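Long-range contact in chaperonin-like RBCX protein 1, chloroplastic (Arabidopsis thaliana, PDB 4GR2), which acts as a homodimeric chaperone in the assembly of the carbon-fixing enzyme Rubisco in chloroplasts: residues H20-V26 against R83-A87. The protein carries 2 engineered substitutions. Sequence-based numbering, arbitrary orientation.
Sequences HDFFTYV and RSAYA. Engineered in segment 83-87: Ala87 (natural residue Cys).
Arg83 runs extended from CG to NE along Thr24, the two side chains pointing the same way, and its guanidinium arrives with an edge to the threonine hydroxyl. Arg83 NH1 donates to Thr24 OG1 at 2.8 Å, with OG1 lying in the guanidinium plane and an N-H...O angle of 149°. The same hydroxyl makes a weak bond back to His20 O, one turn earlier. His20 NE2 sits over a face of the guanidinium, the imidazole and guanidinium planes 52° apart; Arg83 NH1 is 3.1 Å from His20 NE2, but the angle is too poor for a hydrogen bond.

Further along, the contact turns apolar. With CG anti to the carbonyl carbon, the Phe23 ring takes CB of Ala87, an engineered residue, over one face, 3.8 Å from the ring centroid. Phe23 CD1 meets the edge of the Tyr86 ring, while Val26 CG1 sits over a face of that ring, 3.9 Å from its centroid, as a CH-pi contact.

The segments 20-26 and 83-87, on helices 11-35 and 70-90 of the helical RbcX fold, run at 112° to each other. Arg83 NH1 also forms a salt bridge to Asp59, and NH2 bonds Ser107 and Asn108 of the second subunit. A methionine replacing Arg83 would probably leave Asp59 without its cationic mate and Thr24 OG1 without its donor. One buried guanidinium therefore ties this helix crossing to the dimer interface, its charge probably balanced largely by Asp59.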
loop_
_atom_site.group_PDB
_atom_site.type_symbol
_atom_site.label_atom_id
_atom_site.label_comp_id
_atom_site.label_asym_id
_atom_site.label_seq_id
_atom_site.Cartn_x
_atom_site.Cartn_y
_atom_site.Cartn_z
ATOM N N HIS B 20 -5.485 -6.110 0.807
ATOM C CA HIS B 20 -5.913 -7.469 0.428
ATOM C C HIS B 20 -4.692 -8.331 0.058
ATOM O O HIS B 20 -4.438 -9.375 0.668
ATOM C CB HIS B 20 -6.942 -7.378 -0.719
ATOM C CG HIS B 20 -7.363 -8.709 -1.274
ATOM N ND1 HIS B 20 -7.273 -9.018 -2.617
ATOM C CD2 HIS B 20 -7.885 -9.803 -0.674
ATOM C CE1 HIS B 20 -7.708 -10.247 -2.818
ATOM N NE2 HIS B 20 -8.080 -10.748 -1.654
ATOM N N ASP B 21 -3.900 -7.848 -0.901
ATOM C CA ASP B 21 -2.706 -8.564 -1.332
ATOM C C ASP B 21 -1.690 -8.673 -0.218
ATOM O O ASP B 21 -1.050 -9.722 -0.061
ATOM C CB ASP B 21 -2.070 -7.919 -2.579
ATOM C CG ASP B 21 -2.867 -8.188 -3.843
ATOM O OD1 ASP B 21 -3.495 -9.277 -3.932
ATOM O OD2 ASP B 21 -2.862 -7.311 -4.743
ATOM N N PHE B 22 -1.523 -7.594 0.545
ATOM C CA PHE B 22 -0.650 -7.636 1.722
ATOM C C PHE B 22 -1.101 -8.738 2.715
ATOM O O PHE B 22 -0.275 -9.463 3.254
ATOM C CB PHE B 22 -0.586 -6.264 2.424
ATOM C CG PHE B 22 0.408 -6.214 3.555
ATOM C CD1 PHE B 22 1.753 -6.506 3.327
ATOM C CD2 PHE B 22 -0.001 -5.908 4.852
ATOM C CE1 PHE B 22 2.678 -6.479 4.374
ATOM C CE2 PHE B 22 0.921 -5.874 5.901
ATOM C CZ PHE B 22 2.245 -6.157 5.668
ATOM N N PHE B 23 -2.407 -8.848 2.953
ATOM C CA PHE B 23 -2.927 -9.878 3.868
ATOM C C PHE B 23 -2.691 -11.292 3.360
ATOM O O PHE B 23 -2.381 -12.188 4.152
ATOM C CB PHE B 23 -4.411 -9.657 4.180
ATOM C CG PHE B 23 -4.673 -8.409 4.975
ATOM C CD1 PHE B 23 -3.774 -7.995 5.940
ATOM C CD2 PHE B 23 -5.796 -7.628 4.722
ATOM C CE1 PHE B 23 -4.004 -6.827 6.673
ATOM C CE2 PHE B 23 -6.029 -6.450 5.440
ATOM C CZ PHE B 23 -5.126 -6.058 6.419
ATOM N N THR B 24 -2.815 -11.496 2.051
ATOM C CA THR B 24 -2.440 -12.794 1.451
ATOM C C THR B 24 -1.002 -13.147 1.753
ATOM O O THR B 24 -0.692 -14.280 2.079
ATOM C CB THR B 24 -2.617 -12.794 -0.068
ATOM O OG1 THR B 24 -3.983 -12.479 -0.382
ATOM C CG2 THR B 24 -2.211 -14.151 -0.689
ATOM N N TYR B 25 -0.119 -12.153 1.670
ATOM C CA TYR B 25 1.299 -12.355 1.934
ATOM C C TYR B 25 1.599 -12.634 3.413
ATOM O O TYR B 25 2.423 -13.496 3.726
ATOM C CB TYR B 25 2.126 -11.159 1.414
ATOM C CG TYR B 25 3.376 -10.881 2.216
ATOM C CD1 TYR B 25 4.588 -11.488 1.899
ATOM C CD2 TYR B 25 3.341 -10.013 3.305
ATOM C CE1 TYR B 25 5.732 -11.234 2.651
ATOM C CE2 TYR B 25 4.469 -9.760 4.060
ATOM C CZ TYR B 25 5.662 -10.368 3.728
ATOM O OH TYR B 25 6.776 -10.097 4.492
ATOM N N VAL B 26 0.966 -11.880 4.314
ATOM C CA VAL B 26 1.049 -12.177 5.745
ATOM C C VAL B 26 0.577 -13.624 6.006
ATOM O O VAL B 26 1.251 -14.395 6.679
ATOM C CB VAL B 26 0.188 -11.213 6.593
ATOM C CG1 VAL B 26 0.398 -11.493 8.079
ATOM C CG2 VAL B 26 0.529 -9.760 6.294
ATOM N N ARG B 83 -5.882 -15.778 6.164
ATOM C CA ARG B 83 -5.810 -14.375 5.754
ATOM C C ARG B 83 -7.111 -13.671 6.135
ATOM O O ARG B 83 -7.120 -12.461 6.361
ATOM C CB ARG B 83 -5.447 -14.187 4.261
ATOM C CG ARG B 83 -6.610 -13.873 3.348
ATOM C CD ARG B 83 -6.270 -13.974 1.875
ATOM N NE ARG B 83 -7.473 -14.247 1.077
ATOM C CZ ARG B 83 -7.591 -13.943 -0.210
ATOM N NH1 ARG B 83 -6.578 -13.356 -0.844
ATOM N NH2 ARG B 83 -8.713 -14.215 -0.867
ATOM N N SER B 84 -8.211 -14.420 6.219
ATOM C CA SER B 84 -9.474 -13.806 6.633
ATOM C C SER B 84 -9.456 -13.503 8.134
ATOM O O SER B 84 -9.828 -12.405 8.578
ATOM C CB SER B 84 -10.672 -14.683 6.277
ATOM O OG SER B 84 -11.870 -13.941 6.421
ATOM N N ALA B 85 -8.992 -14.481 8.903
ATOM C CA ALA B 85 -8.933 -14.352 10.344
ATOM C C ALA B 85 -7.954 -13.265 10.764
ATOM O O ALA B 85 -8.264 -12.471 11.646
ATOM C CB ALA B 85 -8.584 -15.694 10.997
ATOM N N TYR B 86 -6.777 -13.234 10.147
ATOM C CA TYR B 86 -5.774 -12.225 10.484
ATOM C C TYR B 86 -6.297 -10.794 10.307
ATOM O O TYR B 86 -6.179 -9.954 11.206
ATOM C CB TYR B 86 -4.502 -12.394 9.667
ATOM C CG TYR B 86 -3.488 -11.348 10.036
ATOM C CD1 TYR B 86 -2.833 -11.411 11.257
ATOM C CD2 TYR B 86 -3.216 -10.265 9.196
ATOM C CE1 TYR B 86 -1.922 -10.451 11.630
ATOM C CE2 TYR B 86 -2.294 -9.289 9.564
ATOM C CZ TYR B 86 -1.655 -9.389 10.783
ATOM O OH TYR B 86 -0.733 -8.450 11.181
ATOM N N ALA B 87 -6.886 -10.541 9.145
ATOM C CA ALA B 87 -7.340 -9.220 8.765
ATOM C C ALA B 87 -8.512 -8.756 9.644
ATOM O O ALA B 87 -8.574 -7.600 10.080
ATOM C CB ALA B 87 -7.736 -9.223 7.297
#